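Local coordinates for protein family 88 glycosyl hydrolase (Bacteroides thetaiotaomicron, PDB 5NOA) that probably cleaves glycosidic bonds in complex plant polysaccharides, as a largely helical family 88 glycosyl hydrolase of a gut bacterium, at residues D96-W101 with M144-S149. Residues are numbered along the deposited sequence; the frame is centred on the assembly and turned at random.
Sequences DHKANW and MEYQMS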
loop_
_atom_site.group_PDB
_atom_site.type_symbol
_atom_site.label_atom_id
_atom_site.label_comp_id
_atom_site.label_asym_id
_atom_site.label_seq_id
_atom_site.Cartn_x
_atom_site.Cartn_y
_atom_site.Cartn_z
ATOM N N ASP A 96 -4.985 -1.641 26.727
ATOM C CA ASP A 96 -5.340 -0.336 27.314
ATOM C C ASP A 96 -4.261 0.232 28.267
ATOM O O ASP A 96 -4.477 1.289 28.917
ATOM C CB ASP A 96 -6.702 -0.417 27.997
ATOM C CG ASP A 96 -7.851 -0.494 26.990
ATOM O OD1 ASP A 96 -7.742 0.050 25.889
ATOM O OD2 ASP A 96 -8.895 -1.099 27.305
ATOM N N HIS A 97 -3.111 -0.426 28.319
ATOM C CA HIS A 97 -2.051 -0.048 29.254
ATOM C C HIS A 97 -1.013 0.765 28.455
ATOM O O HIS A 97 -0.020 0.253 27.925
ATOM C CB HIS A 97 -1.385 -1.322 29.802
ATOM C CG HIS A 97 -0.428 -1.094 30.955
ATOM N ND1 HIS A 97 -0.407 -0.009 31.803
ATOM C CD2 HIS A 97 0.588 -1.895 31.349
ATOM C CE1 HIS A 97 0.546 -0.184 32.699
ATOM N NE2 HIS A 97 1.194 -1.295 32.418
ATOM N N LYS A 98 -1.272 2.068 28.388
ATOM C CA LYS A 98 -0.477 2.966 27.555
ATOM C C LYS A 98 0.991 2.912 27.885
ATOM O O LYS A 98 1.806 3.043 26.976
ATOM C CB LYS A 98 -0.983 4.397 27.633
ATOM C CG LYS A 98 -2.331 4.574 26.945
ATOM C CD LYS A 98 -2.657 6.040 26.803
ATOM C CE LYS A 98 -4.033 6.251 26.217
ATOM N NZ LYS A 98 -5.004 6.288 27.332
ATOM N N ALA A 99 1.354 2.692 29.152
ATOM C CA ALA A 99 2.794 2.595 29.507
ATOM C C ALA A 99 3.495 1.411 28.815
ATOM O O ALA A 99 4.713 1.401 28.698
ATOM C CB ALA A 99 2.975 2.510 31.014
ATOM N N ASN A 100 2.763 0.375 28.460
ATOM C CA ASN A 100 3.308 -0.791 27.764
ATOM C C ASN A 100 3.220 -0.636 26.265
ATOM O O ASN A 100 3.699 -1.539 25.587
ATOM C CB ASN A 100 2.595 -2.091 28.210
ATOM C CG ASN A 100 3.221 -2.716 29.454
ATOM O OD1 ASN A 100 3.923 -2.059 30.225
ATOM N ND2 ASN A 100 2.940 -3.979 29.666
ATOM N N TRP A 101 2.635 0.457 25.731
ATOM C CA TRP A 101 2.496 0.564 24.283
ATOM C C TRP A 101 3.826 0.726 23.595
ATOM O O TRP A 101 4.660 1.506 24.007
ATOM C CB TRP A 101 1.573 1.716 23.828
ATOM C CG TRP A 101 0.100 1.525 24.186
ATOM C CD1 TRP A 101 -0.463 0.439 24.811
ATOM C CD2 TRP A 101 -0.965 2.386 23.834
ATOM N NE1 TRP A 101 -1.812 0.626 24.928
ATOM C CE2 TRP A 101 -2.146 1.796 24.310
ATOM C CE3 TRP A 101 -1.050 3.622 23.159
ATOM C CZ2 TRP A 101 -3.404 2.383 24.120
ATOM C CZ3 TRP A 101 -2.291 4.200 22.981
ATOM C CH2 TRP A 101 -3.450 3.601 23.478
ATOM N N MET A 144 -4.362 7.295 17.725
ATOM C CA MET A 144 -3.570 8.273 16.977
ATOM C C MET A 144 -3.411 9.597 17.717
ATOM O O MET A 144 -2.362 10.220 17.660
ATOM C CB MET A 144 -4.155 8.515 15.579
ATOM C CG MET A 144 -4.250 7.285 14.679
ATOM S SD MET A 144 -2.817 6.162 14.694
ATOM C CE MET A 144 -1.513 7.219 14.071
ATOM N N GLU A 145 -4.451 10.007 18.436
ATOM C CA GLU A 145 -4.380 11.234 19.218
ATOM C C GLU A 145 -3.406 11.100 20.393
ATOM O O GLU A 145 -2.677 12.048 20.682
ATOM C CB GLU A 145 -5.771 11.736 19.572
ATOM C CG GLU A 145 -6.507 12.147 18.287
ATOM C CD GLU A 145 -8.024 12.263 18.340
ATOM O OE1 GLU A 145 -8.603 12.328 19.457
ATOM O OE2 GLU A 145 -8.660 12.294 17.235
ATOM N N TYR A 146 -3.337 9.929 21.042
ATOM C CA TYR A 146 -2.291 9.717 22.025
ATOM C C TYR A 146 -0.913 9.770 21.354
ATOM O O TYR A 146 0.003 10.460 21.804
ATOM C CB TYR A 146 -2.457 8.378 22.751
ATOM C CG TYR A 146 -1.273 8.123 23.658
ATOM C CD1 TYR A 146 -1.131 8.829 24.857
ATOM C CD2 TYR A 146 -0.269 7.230 23.301
ATOM C CE1 TYR A 146 -0.009 8.647 25.647
ATOM C CE2 TYR A 146 0.829 7.026 24.106
ATOM C CZ TYR A 146 0.968 7.732 25.273
ATOM O OH TYR A 146 2.067 7.540 26.075
ATOM N N GLN A 147 -0.744 9.052 20.254
ATOM C CA GLN A 147 0.530 9.067 19.550
ATOM C C GLN A 147 0.975 10.484 19.223
ATOM O O GLN A 147 2.122 10.860 19.455
ATOM C CB GLN A 147 0.439 8.230 18.294
ATOM C CG GLN A 147 1.728 8.081 17.528
ATOM C CD GLN A 147 1.605 7.056 16.436
ATOM O OE1 GLN A 147 0.991 6.012 16.628
ATOM N NE2 GLN A 147 2.229 7.339 15.304
ATOM N N MET A 148 0.061 11.292 18.694
ATOM C CA MET A 148 0.413 12.654 18.299
ATOM C C MET A 148 0.771 13.551 19.493
ATOM O O MET A 148 1.477 14.534 19.328
ATOM C CB MET A 148 -0.701 13.298 17.474
ATOM C CG MET A 148 -0.895 12.621 16.132
ATOM S SD MET A 148 -2.081 13.474 15.075
ATOM C CE MET A 148 -3.616 13.307 15.970
ATOM N N SER A 149 0.310 13.186 20.683
ATOM C CA SER A 149 0.631 13.921 21.900
ATOM C C SER A 149 2.004 13.644 22.412
ATOM O O SER A 149 2.542 14.401 23.219
ATOM C CB SER A 149 -0.386 13.615 23.013
ATOM O OG SER A 149 -0.183 12.390 23.684
#
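Lys-98 and Tyr-146 mark the nearest backbone approach of loop segment 96-101 to helix segment 144-149, their CA atoms 8.9 Å apart, so the gap is bridged by side chains and no hydrogen bond crosses it. A short 3-10 turn spans 98-100, and the bond from Trp-101 N to Lys-98 O (3.0 Å) brings lysine and indole together, with Lys-98 CG above one face of the indole.

Tyr-146 illustrates how one aromatic residue can join a loop to a helix. Its CG lies anti to the backbone N (chi1 174°), which carries the ring out from the helix to meet both partners. Lys-98 CD rests over one face in a CH-pi contact, 3.9 Å from the Tyr-146 ring centroid and 18° off the normal. On that same side of the ring, Trp-101 CZ3 comes obliquely to within 3.7 Å of Tyr-146 CD2, the two ring planes almost perpendicular at 88°. Shortening Tyr-146 to an alanine is likely to deprive the lysine methylenes of their aromatic partner and open a gap beside the indole.

Beyond the ring, the lysine ammonium makes a long, weak ion pair with Glu-142, and Trp-101 NE1 bonds to Ser-95 O. The contact thus packs the loop between helices 75-87 and 120-130 against helix 135-149, whose Met-144 and Met-148 pack on helix 160-176, consistent with the helical hairpins of the six-hairpin clan.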